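Local coordinates for protein thymine dioxygenase (Neurospora crassa, PDB 5C3Q) that binds thymine, 2-oxoglutarate and a metal ion and probably oxidises the methyl group of thymine as a non-haem iron dioxygenase, at residues A35-L39 / A168-M173; I15-S21 / F47-I53; H162-R167 / F180-V184; S122-G126 / N135-A139; M173-Y179 / I306-Y310. All blocks are in the same frame, centred on the assembly; numbering follows the deposited sequence.

Contact 1: residues A35-L39 / A168-M173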
# COMPACT_ATOMS: atom_id res chain seq x y z
N ALA A 35 -2.98 -7.09 -20.07
CA ALA A 35 -1.79 -6.33 -19.69
C ALA A 35 -1.95 -4.85 -20.04
O ALA A 35 -1.61 -3.98 -19.23
CB ALA A 35 -0.56 -6.91 -20.36
N LYS A 36 -2.46 -4.58 -21.24
CA LYS A 36 -2.73 -3.20 -21.67
C LYS A 36 -3.76 -2.50 -20.78
O LYS A 36 -3.64 -1.30 -20.53
CB LYS A 36 -3.20 -3.17 -23.13
CG LYS A 36 -2.09 -3.42 -24.14
CD LYS A 36 -2.63 -3.51 -25.55
CE LYS A 36 -1.51 -3.61 -26.57
NZ LYS A 36 -2.03 -3.63 -27.96
N ALA A 37 -4.77 -3.24 -20.33
CA ALA A 37 -5.80 -2.69 -19.44
C ALA A 37 -5.21 -2.32 -18.08
O ALA A 37 -5.52 -1.27 -17.52
CB ALA A 37 -6.95 -3.67 -19.27
N ILE A 38 -4.35 -3.20 -17.56
CA ILE A 38 -3.63 -2.96 -16.31
C ILE A 38 -2.77 -1.70 -16.45
O ILE A 38 -2.86 -0.79 -15.63
CB ILE A 38 -2.77 -4.17 -15.92
CG1 ILE A 38 -3.67 -5.33 -15.46
CG2 ILE A 38 -1.78 -3.81 -14.81
CD1 ILE A 38 -2.98 -6.68 -15.39
N LEU A 39 -1.95 -1.64 -17.50
CA LEU A 39 -1.10 -0.48 -17.75
C LEU A 39 -1.92 0.81 -17.91
O LEU A 39 -1.57 1.83 -17.33
CB LEU A 39 -0.23 -0.70 -18.98
CG LEU A 39 0.69 0.47 -19.35
CD1 LEU A 39 1.65 0.79 -18.21
CD2 LEU A 39 1.44 0.18 -20.63
N ALA A 168 3.01 -7.79 -16.17
CA ALA A 168 1.86 -7.23 -16.90
C ALA A 168 2.14 -5.81 -17.38
O ALA A 168 1.80 -5.45 -18.50
CB ALA A 168 0.61 -7.26 -16.04
N ILE A 169 2.76 -5.00 -16.52
CA ILE A 169 3.15 -3.65 -16.91
C ILE A 169 4.12 -3.69 -18.11
O ILE A 169 3.96 -2.92 -19.05
CB ILE A 169 3.76 -2.88 -15.73
CG1 ILE A 169 2.65 -2.52 -14.73
CG2 ILE A 169 4.50 -1.64 -16.20
CD1 ILE A 169 3.14 -1.98 -13.41
N ALA A 170 5.11 -4.58 -18.05
CA ALA A 170 6.10 -4.70 -19.13
C ALA A 170 5.45 -5.14 -20.44
O ALA A 170 5.72 -4.57 -21.50
CB ALA A 170 7.20 -5.67 -18.73
N VAL A 171 4.59 -6.15 -20.35
CA VAL A 171 3.88 -6.64 -21.53
C VAL A 171 2.99 -5.53 -22.10
O VAL A 171 2.92 -5.35 -23.31
CB VAL A 171 3.05 -7.91 -21.21
CG1 VAL A 171 2.14 -8.29 -22.37
CG2 VAL A 171 3.98 -9.07 -20.88
N GLY A 172 2.34 -4.77 -21.22
CA GLY A 172 1.51 -3.65 -21.65
C GLY A 172 2.31 -2.57 -22.36
O GLY A 172 1.85 -1.97 -23.32
N MET A 173 3.53 -2.34 -21.87
CA MET A 173 4.46 -1.37 -22.46
C MET A 173 5.06 -1.85 -23.78
O MET A 173 5.60 -1.04 -24.54
CB MET A 173 5.60 -1.06 -21.49
CG MET A 173 5.25 -0.13 -20.34
SD MET A 173 6.63 0.04 -19.20
CE MET A 173 5.99 1.25 -18.05
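Leu39 reaches over the backbone of Gly172, and Ala35 rests against the same turn of helix 168-173. The two helical segments cross nearly at right angles, with an N-to-C angle of 101°. Their axes come within 7.6 Å. The backbones are closest where Lys36 and Gly172 meet, CA to CA 4.3 Å. Gly172 has no side chain, and this lets the methyls of the other helix reach its main chain.

Leu39 has CG anti to its backbone N (chi1 179°). One branch continues straight out from CA and puts Leu39 CD2 3.4 Å from Gly172 C. Leu39 CD2 also touches Met173 CG, at 3.8 Å. On the other branch, Leu39 CD1 meets Ile169 CG2 more loosely at 4.3 Å. The two methyls thus reach Gly172-Met173 on one side and Ile169 on the other.

Ala35 CB points into the other segment. Ala35 CB lies 3.3 Å from Ala168 O, which is already used by the helical bond from Gly172 N. Ala35 CB also meets Val171 CG1 at 3.6 Å. Ile38 meets Ala168 as well. Its CG1 lies beside the backbone N and its chain is extended (chi2 165°). This carries Ile38 CD1 to Ala168 CB, 3.7 Å away.

No hydrogen bond links the segments. Phe23 closes over Ala35, Ala168 and Val171. The arrangement is a steep helix-helix crossing through small residues, and it joins helix 28-44 to helix 147-173, both of which pack on the large sheet of the double-stranded beta-helix fold.

Contact 2: residues I15-S21 / F47-I53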
# COMPACT_ATOMS: atom_id res chain seq x y z
N ILE A 15 -11.32 3.72 -12.01
CA ILE A 15 -10.43 2.65 -11.57
C ILE A 15 -10.99 1.34 -12.11
O ILE A 15 -12.06 0.91 -11.69
CB ILE A 15 -10.32 2.58 -10.03
CG1 ILE A 15 -9.80 3.92 -9.49
CG2 ILE A 15 -9.42 1.43 -9.61
CD1 ILE A 15 -9.81 4.04 -7.97
N PRO A 16 -10.27 0.71 -13.06
CA PRO A 16 -10.79 -0.50 -13.69
C PRO A 16 -10.75 -1.71 -12.77
O PRO A 16 -9.90 -1.77 -11.86
CB PRO A 16 -9.84 -0.72 -14.87
CG PRO A 16 -8.55 -0.17 -14.39
CD PRO A 16 -8.92 1.03 -13.55
N LEU A 17 -11.67 -2.63 -13.00
CA LEU A 17 -11.67 -3.94 -12.38
C LEU A 17 -11.14 -4.91 -13.42
O LEU A 17 -11.69 -5.00 -14.51
CB LEU A 17 -13.09 -4.34 -11.98
CG LEU A 17 -13.30 -5.74 -11.41
CD1 LEU A 17 -12.46 -5.97 -10.17
CD2 LEU A 17 -14.78 -5.94 -11.11
N ILE A 18 -10.06 -5.61 -13.09
CA ILE A 18 -9.38 -6.47 -14.05
C ILE A 18 -9.25 -7.88 -13.49
O ILE A 18 -8.90 -8.07 -12.32
CB ILE A 18 -8.00 -5.89 -14.43
CG1 ILE A 18 -8.18 -4.56 -15.16
CG2 ILE A 18 -7.22 -6.86 -15.31
CD1 ILE A 18 -6.95 -3.69 -15.24
N ASP A 19 -9.59 -8.87 -14.32
CA ASP A 19 -9.48 -10.27 -13.95
C ASP A 19 -8.05 -10.73 -14.21
O ASP A 19 -7.68 -10.98 -15.36
CB ASP A 19 -10.48 -11.11 -14.76
CG ASP A 19 -10.41 -12.58 -14.44
OD1 ASP A 19 -9.38 -13.06 -13.92
OD2 ASP A 19 -11.40 -13.29 -14.72
N PHE A 20 -7.25 -10.84 -13.16
CA PHE A 20 -5.82 -11.11 -13.31
C PHE A 20 -5.53 -12.49 -13.89
O PHE A 20 -4.50 -12.68 -14.54
CB PHE A 20 -5.09 -10.91 -11.98
CG PHE A 20 -3.60 -10.75 -12.13
CD1 PHE A 20 -3.08 -9.67 -12.83
CD2 PHE A 20 -2.73 -11.67 -11.59
CE1 PHE A 20 -1.71 -9.50 -12.97
CE2 PHE A 20 -1.36 -11.52 -11.73
CZ PHE A 20 -0.85 -10.43 -12.42
N SER A 21 -6.42 -13.45 -13.66
CA SER A 21 -6.25 -14.80 -14.19
C SER A 21 -6.16 -14.79 -15.72
O SER A 21 -5.54 -15.67 -16.31
CB SER A 21 -7.38 -15.72 -13.71
OG SER A 21 -8.59 -15.48 -14.42
N PHE A 47 -4.41 3.61 -10.02
CA PHE A 47 -5.05 2.59 -9.19
C PHE A 47 -5.78 1.60 -10.10
O PHE A 47 -6.37 2.01 -11.10
CB PHE A 47 -6.09 3.24 -8.27
CG PHE A 47 -5.57 3.61 -6.91
CD1 PHE A 47 -4.76 4.74 -6.75
CD2 PHE A 47 -5.91 2.87 -5.80
CE1 PHE A 47 -4.29 5.09 -5.49
CE2 PHE A 47 -5.44 3.22 -4.54
CZ PHE A 47 -4.63 4.33 -4.39
N ILE A 48 -5.75 0.32 -9.74
CA ILE A 48 -6.63 -0.70 -10.34
C ILE A 48 -7.16 -1.63 -9.25
O ILE A 48 -6.63 -1.66 -8.13
CB ILE A 48 -5.90 -1.53 -11.43
CG1 ILE A 48 -4.75 -2.35 -10.81
CG2 ILE A 48 -5.38 -0.62 -12.53
CD1 ILE A 48 -4.07 -3.28 -11.80
N TYR A 49 -8.24 -2.36 -9.56
CA TYR A 49 -8.67 -3.49 -8.73
C TYR A 49 -8.38 -4.76 -9.53
O TYR A 49 -8.70 -4.82 -10.72
CB TYR A 49 -10.18 -3.47 -8.46
CG TYR A 49 -10.69 -2.52 -7.40
CD1 TYR A 49 -10.30 -1.19 -7.36
CD2 TYR A 49 -11.65 -2.95 -6.48
CE1 TYR A 49 -10.82 -0.32 -6.41
CE2 TYR A 49 -12.18 -2.09 -5.53
CZ TYR A 49 -11.76 -0.78 -5.49
OH TYR A 49 -12.28 0.08 -4.54
N LEU A 50 -7.80 -5.75 -8.87
CA LEU A 50 -7.61 -7.06 -9.47
C LEU A 50 -8.49 -8.09 -8.78
O LEU A 50 -8.58 -8.12 -7.56
CB LEU A 50 -6.15 -7.51 -9.35
CG LEU A 50 -5.12 -6.69 -10.11
CD1 LEU A 50 -3.74 -7.27 -9.87
CD2 LEU A 50 -5.43 -6.64 -11.60
N LYS A 51 -9.14 -8.92 -9.59
CA LYS A 51 -9.88 -10.09 -9.10
C LYS A 51 -9.21 -11.35 -9.64
O LYS A 51 -8.40 -11.29 -10.56
CB LYS A 51 -11.36 -10.03 -9.51
CG LYS A 51 -11.61 -9.97 -11.01
CD LYS A 51 -13.06 -9.63 -11.33
CE LYS A 51 -13.98 -10.84 -11.23
NZ LYS A 51 -15.40 -10.45 -11.44
N ASN A 52 -9.56 -12.49 -9.04
CA ASN A 52 -9.00 -13.80 -9.42
C ASN A 52 -7.48 -13.80 -9.46
O ASN A 52 -6.87 -14.23 -10.45
CB ASN A 52 -9.59 -14.27 -10.75
CG ASN A 52 -11.10 -14.43 -10.70
OD1 ASN A 52 -11.66 -14.66 -9.63
ND2 ASN A 52 -11.75 -14.29 -11.83
N ILE A 53 -6.88 -13.30 -8.39
CA ILE A 53 -5.43 -13.36 -8.22
C ILE A 53 -5.06 -14.74 -7.67
O ILE A 53 -5.92 -15.45 -7.15
CB ILE A 53 -4.91 -12.23 -7.28
CG1 ILE A 53 -5.66 -12.21 -5.94
CG2 ILE A 53 -5.04 -10.88 -7.97
CD1 ILE A 53 -4.91 -11.51 -4.83
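Leu17 pairs with Tyr49, Ile18 with Leu50 and Asp19 with Lys51 in a parallel strand pair. Four backbone bonds hold it. Tyr49 N gives to Pro16 O, Ile18 N to Tyr49 O at 2.8 Å, Lys51 N to Ile18 O, and Phe20 N to Lys51 O.

The face bearing Ile18 and Leu50 is tight. Leu50 CD2 lies 3.9 Å from Ile18 CB. Leu50 CD1 meets Phe20 CD1 at 3.9 Å, and CD2 is close to the same ring. Nearby, Pro16 CG touches Ile48 CG2 at 3.7 Å.

The face of Leu17, Tyr49, Asp19 and Lys51 is tight at Tyr49. Ile15 CG2 sits 3.6 Å from Tyr49 CD1, and Tyr49 OH bonds Thr246 O. Toward Asp19, Lys51 and Asn52 this face opens to solvent. The Lys51 and Leu17 side chains cross at about a right angle; beyond CD, Lys51 bends at chi3 (-81°). Asn52 ND2 gives Asp19 OD2 a weak bond of 3.1 Å. Asp19 OD1 accepts from Ser21 OG at 2.6 Å and, weakly, from Ser21 N, capping the coming helix.

Helix 28-44 links the strands in a beta-alpha-beta crossover and lies on Ile18 and Ile48. Helix 147-173 covers Phe20 and Leu50, and strand 251-256 flanks 47-51.

Contact 3: residues H162-R167 / F180-V184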
# COMPACT_ATOMS: atom_id res chain seq x y z
N HIS A 162 3.68 -9.36 -6.91
CA HIS A 162 4.43 -8.18 -7.35
C HIS A 162 5.14 -8.44 -8.67
O HIS A 162 5.02 -7.66 -9.62
CB HIS A 162 5.45 -7.77 -6.29
CG HIS A 162 6.29 -6.59 -6.66
ND1 HIS A 162 7.60 -6.45 -6.27
CD2 HIS A 162 5.99 -5.48 -7.39
CE1 HIS A 162 8.08 -5.31 -6.74
NE2 HIS A 162 7.13 -4.71 -7.42
N ILE A 163 5.88 -9.55 -8.72
CA ILE A 163 6.62 -9.92 -9.92
C ILE A 163 5.68 -10.03 -11.12
O ILE A 163 6.00 -9.54 -12.20
CB ILE A 163 7.42 -11.22 -9.70
CG1 ILE A 163 8.59 -10.95 -8.75
CG2 ILE A 163 7.96 -11.78 -11.02
CD1 ILE A 163 9.19 -12.20 -8.12
N GLU A 164 4.51 -10.63 -10.92
CA GLU A 164 3.55 -10.84 -12.02
C GLU A 164 2.89 -9.54 -12.48
O GLU A 164 2.68 -9.35 -13.67
CB GLU A 164 2.47 -11.86 -11.63
CG GLU A 164 2.99 -13.25 -11.28
CD GLU A 164 3.45 -14.07 -12.48
OE1 GLU A 164 3.64 -13.52 -13.58
OE2 GLU A 164 3.63 -15.30 -12.30
N VAL A 165 2.57 -8.64 -11.54
CA VAL A 165 2.01 -7.34 -11.90
C VAL A 165 3.01 -6.52 -12.71
O VAL A 165 2.63 -5.88 -13.69
CB VAL A 165 1.52 -6.54 -10.67
CG1 VAL A 165 1.11 -5.12 -11.07
CG2 VAL A 165 0.35 -7.23 -10.01
N MET A 166 4.28 -6.54 -12.32
CA MET A 166 5.32 -5.84 -13.08
C MET A 166 5.48 -6.45 -14.48
O MET A 166 5.69 -5.72 -15.45
CB MET A 166 6.66 -5.84 -12.34
CG MET A 166 6.66 -5.08 -11.01
SD MET A 166 5.89 -3.44 -11.01
CE MET A 166 7.02 -2.50 -12.03
N ARG A 167 5.35 -7.77 -14.58
CA ARG A 167 5.35 -8.43 -15.89
C ARG A 167 4.19 -7.94 -16.76
O ARG A 167 4.38 -7.71 -17.95
CB ARG A 167 5.30 -9.96 -15.75
CG ARG A 167 6.63 -10.56 -15.34
CD ARG A 167 6.54 -12.05 -15.07
NE ARG A 167 7.82 -12.55 -14.58
CZ ARG A 167 8.03 -13.79 -14.14
NH1 ARG A 167 7.06 -14.69 -14.13
NH2 ARG A 167 9.24 -14.13 -13.71
N PHE A 180 11.38 -6.27 -15.59
CA PHE A 180 11.44 -5.87 -14.18
C PHE A 180 11.99 -6.95 -13.24
O PHE A 180 12.32 -6.63 -12.09
CB PHE A 180 10.07 -5.43 -13.70
CG PHE A 180 9.57 -4.18 -14.37
CD1 PHE A 180 10.14 -2.95 -14.07
CD2 PHE A 180 8.54 -4.24 -15.29
CE1 PHE A 180 9.68 -1.80 -14.68
CE2 PHE A 180 8.08 -3.09 -15.91
CZ PHE A 180 8.65 -1.87 -15.60
N ASP A 181 12.09 -8.19 -13.70
CA ASP A 181 12.47 -9.31 -12.82
C ASP A 181 13.75 -9.02 -12.03
O ASP A 181 13.78 -9.21 -10.82
CB ASP A 181 12.64 -10.61 -13.62
CG ASP A 181 11.31 -11.22 -14.04
OD1 ASP A 181 10.25 -10.57 -13.90
OD2 ASP A 181 11.32 -12.37 -14.53
N SER A 182 14.79 -8.54 -12.72
CA SER A 182 16.09 -8.30 -12.09
C SER A 182 16.08 -7.07 -11.18
O SER A 182 16.99 -6.89 -10.38
CB SER A 182 17.17 -8.15 -13.16
OG SER A 182 17.06 -6.91 -13.83
N PHE A 183 15.06 -6.23 -11.31
CA PHE A 183 14.90 -5.05 -10.46
C PHE A 183 14.06 -5.32 -9.21
O PHE A 183 14.06 -4.52 -8.28
CB PHE A 183 14.23 -3.91 -11.25
CG PHE A 183 15.13 -3.25 -12.26
CD1 PHE A 183 15.97 -2.21 -11.88
CD2 PHE A 183 15.09 -3.62 -13.59
CE1 PHE A 183 16.77 -1.57 -12.81
CE2 PHE A 183 15.90 -3.00 -14.53
CZ PHE A 183 16.75 -1.97 -14.14
N VAL A 184 13.31 -6.43 -9.19
CA VAL A 184 12.38 -6.72 -8.09
C VAL A 184 12.51 -8.10 -7.44
O VAL A 184 11.77 -8.41 -6.51
CB VAL A 184 10.90 -6.53 -8.54
CG1 VAL A 184 10.68 -5.14 -9.11
CG2 VAL A 184 10.48 -7.61 -9.54
O HOH W 1 9.86 -7.14 -4.85
O HOH W 2 8.59 -8.62 -13.08
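Met166 leans on Phe180, while Arg167 holds Asp181 one residue further on. Met166 starts close: Met166 CB lies 3.7 Å from Phe180 CB. Met166 CG then passes Val184 CG1 at 4.4 Å. The chain bends at chi2 (-46°) and again at chi3 (-68°), which folds it back over the phenyl ring. Met166 SD stands above the face, 5.1 Å from the ring centroid of Phe180, a Met-aromatic contact at some distance. Met166 CE drops from the sulfur onto the middle of the ring, 3.7 Å from the Phe180 centroid, and makes a CH-pi contact.

Val184 CG1 also touches His162 at CE1. Water 1 bridges the ND1 edge of that imidazole, in its plane, to Val184 O.

The polar side of the contact is a side-on grip. Arg167 NE gives to Asp181 OD1 at 3.2 Å, on the syn lone pair. Arg167 NH2 gives to Asp181 OD2 at 2.8 Å, from above the carboxylate plane. The guanidinium and carboxylate planes are 40° apart, so the pair is twisted. Water 2 donates to Ile163 O at 2.9 Å and to Asp181 OD1 at 2.7 Å.

Glu164 extends the network through a long salt bridge to Arg167, and Asn178 also bonds Asp181 OD2. With each carboxylate oxygen held twice, Asp181 probably stays ionised, and its orientation is well fixed beside an apolar core.

Contact 4: residues S122-G126 / N135-A139. With EDO (1,2-ethanediol), chain I.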
# COMPACT_ATOMS: atom_id res chain seq x y z
N SER A 122 -0.37 -0.24 13.47
CA SER A 122 0.22 -1.03 12.40
C SER A 122 1.36 -1.91 12.90
O SER A 122 1.98 -1.64 13.93
CB SER A 122 0.72 -0.12 11.27
OG SER A 122 1.77 0.72 11.72
N TYR A 123 1.61 -2.98 12.15
CA TYR A 123 2.73 -3.86 12.40
C TYR A 123 3.35 -4.22 11.06
O TYR A 123 2.68 -4.77 10.18
CB TYR A 123 2.27 -5.11 13.14
CG TYR A 123 3.39 -6.07 13.43
CD1 TYR A 123 4.31 -5.82 14.45
CD2 TYR A 123 3.54 -7.24 12.69
CE1 TYR A 123 5.34 -6.70 14.72
CE2 TYR A 123 4.57 -8.12 12.95
CZ TYR A 123 5.46 -7.85 13.96
OH TYR A 123 6.49 -8.74 14.21
N GLU A 124 4.64 -3.92 10.91
CA GLU A 124 5.33 -4.08 9.64
C GLU A 124 6.38 -5.19 9.65
O GLU A 124 7.20 -5.30 10.57
CB GLU A 124 5.93 -2.75 9.22
CG GLU A 124 4.84 -1.78 8.76
CD GLU A 124 5.30 -0.34 8.70
OE1 GLU A 124 4.97 0.34 7.70
OE2 GLU A 124 5.96 0.11 9.66
N ILE A 125 6.34 -6.01 8.60
CA ILE A 125 7.18 -7.18 8.43
C ILE A 125 7.95 -7.02 7.12
O ILE A 125 7.34 -6.75 6.09
CB ILE A 125 6.32 -8.46 8.36
CG1 ILE A 125 5.61 -8.70 9.70
CG2 ILE A 125 7.16 -9.67 7.98
CD1 ILE A 125 4.32 -9.48 9.56
N GLY A 126 9.27 -7.18 7.18
CA GLY A 126 10.12 -7.17 5.98
C GLY A 126 10.51 -8.59 5.63
O GLY A 126 10.09 -9.53 6.29
N ASN A 135 13.28 -9.15 11.65
CA ASN A 135 11.90 -8.85 12.02
C ASN A 135 11.67 -9.06 13.52
O ASN A 135 12.05 -10.11 14.04
CB ASN A 135 10.92 -9.73 11.23
CG ASN A 135 10.81 -9.33 9.78
OD1 ASN A 135 10.73 -8.14 9.46
ND2 ASN A 135 10.78 -10.31 8.89
N PRO A 136 11.06 -8.08 14.21
CA PRO A 136 10.77 -8.26 15.63
C PRO A 136 9.47 -9.04 15.84
O PRO A 136 8.42 -8.45 16.09
CB PRO A 136 10.65 -6.83 16.15
CG PRO A 136 10.14 -6.06 14.97
CD PRO A 136 10.68 -6.73 13.74
N TRP A 137 9.54 -10.36 15.73
CA TRP A 137 8.36 -11.21 15.86
C TRP A 137 7.93 -11.30 17.32
O TRP A 137 8.78 -11.33 18.21
CB TRP A 137 8.64 -12.62 15.34
CG TRP A 137 8.97 -12.69 13.89
CD1 TRP A 137 10.20 -12.87 13.33
CD2 TRP A 137 8.04 -12.61 12.79
NE1 TRP A 137 10.10 -12.91 11.96
CE2 TRP A 137 8.79 -12.75 11.60
CE3 TRP A 137 6.66 -12.44 12.71
CZ2 TRP A 137 8.19 -12.71 10.34
CZ3 TRP A 137 6.06 -12.40 11.45
CH2 TRP A 137 6.84 -12.54 10.28
N PRO A 138 6.61 -11.34 17.58
CA PRO A 138 6.14 -11.51 18.95
C PRO A 138 6.24 -12.98 19.36
O PRO A 138 6.39 -13.84 18.50
CB PRO A 138 4.68 -11.08 18.87
CG PRO A 138 4.27 -11.45 17.49
CD PRO A 138 5.49 -11.33 16.62
N ALA A 139 6.17 -13.24 20.66
CA ALA A 139 6.26 -14.61 21.18
C ALA A 139 5.06 -15.44 20.71
O ALA A 139 3.93 -14.95 20.68
CB ALA A 139 6.34 -14.61 22.70
C1 EDO I . 5.81 3.00 10.83
O1 EDO I . 4.86 2.67 9.81
C2 EDO I . 5.40 4.27 11.55
O2 EDO I . 5.92 5.43 10.89
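Tyr123 reaches across to Pro136, and three residues later the backbone of Gly126 is met by Asn135. A chi1 of 180° swings the Tyr123 ring away from its own N and toward the loop. Tyr123 OH gives a bond of 2.7 Å to Pro136 O. That oxygen lies at the ring edge, in plane, whereas the hydroxyl stands 54° above the carbonyl plane. Pro136 is the centre of an inverse gamma turn, closed by a weak bond from Trp137 N to Asn135 O.

Glu124 heads away from the loop. Glu124 OE2 accepts at 2.8 Å from O1 of a 1,2-ethanediol, probably from the crystallisation liquor and also bonded to Arg192 NH2. Glu124 OE1 forms a salt bridge with Arg192, a residue of the thymine and 2-oxoglutarate pockets.

Ile125 returns to the contact. Ile125 CG2 touches Trp137 CH2 at 3.7 Å, the side chains crossing at about a right angle.

Gly126 is held at both ends by one amide. Gly126 N gives to Asn135 OD1 at 2.9 Å, and Gly126 O accepts from Asn135 ND2 at 2.8 Å. Glu128 also binds ND2, as well as Trp137 NE1.

Strand 121-125 runs between strands 91-93 and 190-200 of the large sheet. Met151 of helix 147-173 packs on Ile125 and Trp137 together.

Contact 5: residues M173-Y179 / I306-Y310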
# COMPACT_ATOMS: atom_id res chain seq x y z
N MET A 173 3.53 -2.34 -21.87
CA MET A 173 4.46 -1.37 -22.46
C MET A 173 5.06 -1.85 -23.78
O MET A 173 5.60 -1.04 -24.54
CB MET A 173 5.60 -1.06 -21.49
CG MET A 173 5.25 -0.13 -20.34
SD MET A 173 6.63 0.04 -19.20
CE MET A 173 5.99 1.25 -18.05
N GLY A 174 5.01 -3.15 -24.03
CA GLY A 174 5.62 -3.72 -25.23
C GLY A 174 7.12 -3.90 -25.12
O GLY A 174 7.81 -4.03 -26.13
N ILE A 175 7.64 -3.90 -23.89
CA ILE A 175 9.06 -4.18 -23.66
C ILE A 175 9.20 -5.65 -23.29
O ILE A 175 8.20 -6.36 -23.21
CB ILE A 175 9.67 -3.25 -22.58
CG1 ILE A 175 9.04 -3.51 -21.20
CG2 ILE A 175 9.50 -1.80 -22.99
CD1 ILE A 175 9.65 -2.69 -20.07
N ASP A 176 10.43 -6.10 -23.07
CA ASP A 176 10.66 -7.49 -22.68
C ASP A 176 9.77 -7.82 -21.48
O ASP A 176 9.77 -7.09 -20.48
CB ASP A 176 12.13 -7.72 -22.35
CG ASP A 176 12.48 -9.19 -22.24
OD1 ASP A 176 12.11 -9.82 -21.23
OD2 ASP A 176 13.14 -9.72 -23.17
N ALA A 177 9.01 -8.91 -21.57
CA ALA A 177 8.06 -9.29 -20.53
C ALA A 177 8.72 -9.42 -19.15
O ALA A 177 8.08 -9.19 -18.13
CB ALA A 177 7.35 -10.58 -20.90
N ASN A 178 10.00 -9.80 -19.12
CA ASN A 178 10.72 -10.03 -17.87
C ASN A 178 11.66 -8.87 -17.51
O ASN A 178 12.57 -9.05 -16.71
CB ASN A 178 11.49 -11.35 -17.95
CG ASN A 178 10.58 -12.54 -18.17
OD1 ASN A 178 10.44 -13.03 -19.29
ND2 ASN A 178 9.92 -13.00 -17.11
N TYR A 179 11.43 -7.69 -18.09
CA TYR A 179 12.28 -6.53 -17.85
C TYR A 179 12.46 -6.21 -16.36
O TYR A 179 13.57 -5.90 -15.92
CB TYR A 179 11.72 -5.29 -18.56
CG TYR A 179 12.53 -4.05 -18.31
CD1 TYR A 179 13.64 -3.74 -19.10
CD2 TYR A 179 12.22 -3.18 -17.27
CE1 TYR A 179 14.40 -2.60 -18.86
CE2 TYR A 179 12.97 -2.05 -17.02
CZ TYR A 179 14.06 -1.76 -17.82
OH TYR A 179 14.80 -0.63 -17.58
N ILE A 306 12.46 4.13 -17.73
CA ILE A 306 12.23 2.84 -18.38
C ILE A 306 12.19 3.04 -19.90
O ILE A 306 11.66 4.04 -20.37
CB ILE A 306 10.88 2.22 -17.91
CG1 ILE A 306 10.93 1.93 -16.41
CG2 ILE A 306 10.55 0.94 -18.66
CD1 ILE A 306 9.57 1.82 -15.74
N PRO A 307 12.76 2.09 -20.68
CA PRO A 307 12.71 2.26 -22.14
C PRO A 307 11.28 2.32 -22.68
O PRO A 307 10.43 1.54 -22.25
CB PRO A 307 13.46 1.03 -22.68
CG PRO A 307 13.59 0.09 -21.53
CD PRO A 307 13.58 0.93 -20.30
N GLY A 308 11.04 3.25 -23.60
CA GLY A 308 9.72 3.43 -24.19
C GLY A 308 8.82 4.41 -23.47
O GLY A 308 7.67 4.58 -23.86
N THR A 309 9.33 5.06 -22.42
CA THR A 309 8.58 6.08 -21.68
C THR A 309 8.98 7.51 -22.06
O THR A 309 8.52 8.48 -21.45
CB THR A 309 8.75 5.91 -20.15
OG1 THR A 309 10.13 6.00 -19.81
CG2 THR A 309 8.19 4.57 -19.70
N TYR A 310 9.83 7.63 -23.08
CA TYR A 310 10.28 8.92 -23.59
C TYR A 310 10.86 8.72 -24.99
O TYR A 310 11.37 7.65 -25.29
CB TYR A 310 11.35 9.52 -22.67
CG TYR A 310 12.59 8.66 -22.59
CD1 TYR A 310 12.63 7.56 -21.74
CD2 TYR A 310 13.70 8.93 -23.38
CE1 TYR A 310 13.76 6.76 -21.68
CE2 TYR A 310 14.83 8.13 -23.32
CZ TYR A 310 14.85 7.05 -22.47
OH TYR A 310 15.96 6.24 -22.39
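Ile175 and Pro307 face each other across two turning loops: 173-179 leaves its helix through a Schellman motif at Gly174 and makes a type I turn from Asp176 to Tyr179, while 306-310 makes a type II turn from Ile306 to Thr309.

Ile306 CG2 is the meeting point of the side chains. Met173 SD touches Ile306 CG2 at 4.1 Å and Ile175 CD1 touches it at 4.0 Å, both side chains crossing Ile306 at about a right angle. Tyr179 CE2 comes obliquely to Ile306 CG2, at 4.2 Å.

Pro307 meets Tyr179 from the opposite direction. Pro307 CD lies 3.4 Å from Tyr179 OH and 3.7 Å from Tyr179 CZ. Ile175 has CG1 between its backbone N and carbonyl carbon (chi1 65°), with CG2 beside the N. Ile175 CG2 lies 3.5 Å from Pro307 O.

Each loop is braced from within. Asp176 OD1 accepts from Asn178 N in an Asx turn. Ile306 O accepts from both Thr309 N and Thr309 OG1, the hydroxyl lying in the carbonyl plane on a lone pair.

No hydrogen bond crosses between the loops. Their association at the surface rests on apolar contact, while Asp176 OD1 and Thr309 OG1 shape the turns themselves.

How the contacts relate
From the N terminus, residues 15-21 open contact 2. Helix segment 35-39 opens contact 1 before 47-53, with strand 47-51, closes contact 2, so these two cross. Contact 2 pairs two N-terminal strands. Contact 4 closes a short loop nested inside contact 1, on the far side of the chain's centre, and ties strand 121-125 to the loop before helix 147-173. That helix opens contact 3 at 162-167 and closes contact 1 at 168-173, joining it to helix 28-44. Contact 5 opens at Met173, shared with contact 1. Contact 3 closes at 180-184, crossing contacts 1 and 5. Contact 5 closes last, tying the loop after the helix to 306-310.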